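Local coordinates for protein oxidoreductase (Methanosarcina mazei, PDB 3KA7) that binds flavin-adenine dinucleotide and probably works as an oxidoreductase of the flavin-containing amine oxidase family, at residues I178-N181 against M182-G186. Sequence-based numbering, arbitrary orientation.
Sequences IIEN and MYRFG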
# COMPACT_ATOMS: atom_id res chain seq x y z
N ILE A 178 12.83 3.42 -4.21
CA ILE A 178 12.26 2.24 -3.56
C ILE A 178 13.37 1.21 -3.31
O ILE A 178 13.46 0.61 -2.22
CB ILE A 178 11.12 1.63 -4.41
CG1 ILE A 178 9.88 2.54 -4.33
CG2 ILE A 178 10.80 0.20 -3.94
CD1 ILE A 178 8.72 2.13 -5.22
N ILE A 179 14.21 1.00 -4.31
CA ILE A 179 15.31 0.07 -4.17
C ILE A 179 16.26 0.52 -3.07
O ILE A 179 16.74 -0.30 -2.28
CB ILE A 179 16.05 -0.08 -5.52
CG1 ILE A 179 15.18 -0.88 -6.49
CG2 ILE A 179 17.41 -0.75 -5.35
CD1 ILE A 179 15.79 -1.00 -7.85
N GLU A 180 16.54 1.82 -3.00
CA GLU A 180 17.43 2.32 -1.96
C GLU A 180 16.83 2.04 -0.59
O GLU A 180 17.54 1.75 0.36
CB GLU A 180 17.71 3.83 -2.13
CG GLU A 180 18.94 4.30 -1.35
CD GLU A 180 20.24 3.59 -1.77
OE1 GLU A 180 20.35 3.15 -2.94
OE2 GLU A 180 21.15 3.49 -0.93
N ASN A 181 15.51 2.13 -0.49
CA ASN A 181 14.85 1.80 0.78
C ASN A 181 14.92 0.32 1.17
O ASN A 181 14.88 -0.01 2.36
CB ASN A 181 13.42 2.33 0.81
CG ASN A 181 13.38 3.82 0.98
OD1 ASN A 181 14.30 4.41 1.55
ND2 ASN A 181 12.31 4.45 0.51
N MSE A 182 15.02 -0.58 0.19
CA MSE A 182 15.30 -1.98 0.49
C MSE A 182 16.64 -2.11 1.18
O MSE A 182 16.77 -2.82 2.18
CB MSE A 182 15.29 -2.83 -0.78
CG MSE A 182 13.99 -2.80 -1.52
SE MSE A 182 14.10 -3.87 -3.18
CE MSE A 182 12.23 -3.71 -3.65
N TYR A 183 17.65 -1.41 0.66
CA TYR A 183 18.97 -1.45 1.30
C TYR A 183 18.94 -0.85 2.69
O TYR A 183 19.62 -1.34 3.60
CB TYR A 183 20.01 -0.72 0.46
CG TYR A 183 20.38 -1.42 -0.82
CD1 TYR A 183 20.99 -2.66 -0.80
CD2 TYR A 183 20.15 -0.82 -2.05
CE1 TYR A 183 21.35 -3.29 -1.97
CE2 TYR A 183 20.49 -1.45 -3.23
CZ TYR A 183 21.10 -2.69 -3.19
OH TYR A 183 21.45 -3.32 -4.37
N ARG A 184 18.21 0.25 2.86
CA ARG A 184 18.16 0.96 4.13
C ARG A 184 17.40 0.20 5.21
O ARG A 184 17.83 0.17 6.37
CB ARG A 184 17.48 2.33 3.97
CG ARG A 184 18.28 3.35 3.19
CD ARG A 184 17.44 4.59 2.94
NE ARG A 184 18.18 5.62 2.23
CZ ARG A 184 17.68 6.36 1.25
NH1 ARG A 184 16.42 6.18 0.86
NH2 ARG A 184 18.44 7.27 0.66
N PHE A 185 16.27 -0.41 4.82
CA PHE A 185 15.30 -0.92 5.79
C PHE A 185 15.02 -2.41 5.71
O PHE A 185 14.41 -2.97 6.62
CB PHE A 185 13.96 -0.18 5.67
CG PHE A 185 14.09 1.31 5.68
CD1 PHE A 185 14.71 1.95 6.73
CD2 PHE A 185 13.57 2.07 4.64
CE1 PHE A 185 14.82 3.34 6.75
CE2 PHE A 185 13.67 3.46 4.66
CZ PHE A 185 14.30 4.09 5.71
N GLY A 186 15.42 -3.06 4.62
CA GLY A 186 15.18 -4.50 4.50
C GLY A 186 13.87 -4.88 3.83
O GLY A 186 13.12 -4.02 3.34
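Asn181 and Arg184 are tied side chain to side chain across the last turn of helix 172-185, three residues apart, and the arginine is best followed outward. Its CB and CG run past the carbonyl of Glu180, with Arg184 CG 3.3 Å from Glu180 O, the same oxygen that accepts the Arg184 backbone N-H. The chain stays extended to NE (chi3 178°), which carries CD past Asn181 OD1 and brings NE alongside Glu180 CG. The turn at chi4, 139°, then sets one face of the guanidinium over Glu180 CG, which is 3.5 Å from Arg184 CZ and 3.6 Å from Arg184 NH2. At the tip, Arg184 NH1 donates to Asn181 OD1 at 2.8 Å. The bond is fairly straight at nitrogen and lies in the guanidinium plane, yet it meets the oxygen from above the amide plane, 39° out of it.

Asn181 OD1 additionally lies 3.3 Å from Phe185 CE2, the amide and ring running side by side. Arg184 NH1 also forms a salt bridge with Glu177, and Asn181 ND2 donates to Gly405 O, so both ends of this buried amide are engaged. With an alanine in place of Asn181, Gly405 O is likely to lose its donor and Arg184 NH1 one of its two acceptors. Ile179 CG2 touches Tyr183 CE2, 3.8 Å away, on a ring in cation-pi contact with Arg129, the salt-bridge partner of Glu180 OE1.

Gly186, the first residue past the helix, has positive phi, its N bonded to Met182 O. Ile178 touches Leu163 and Met182 touches Phe158, both on helix 149-163, with the Ile178 side chain about 11 Å from FAD.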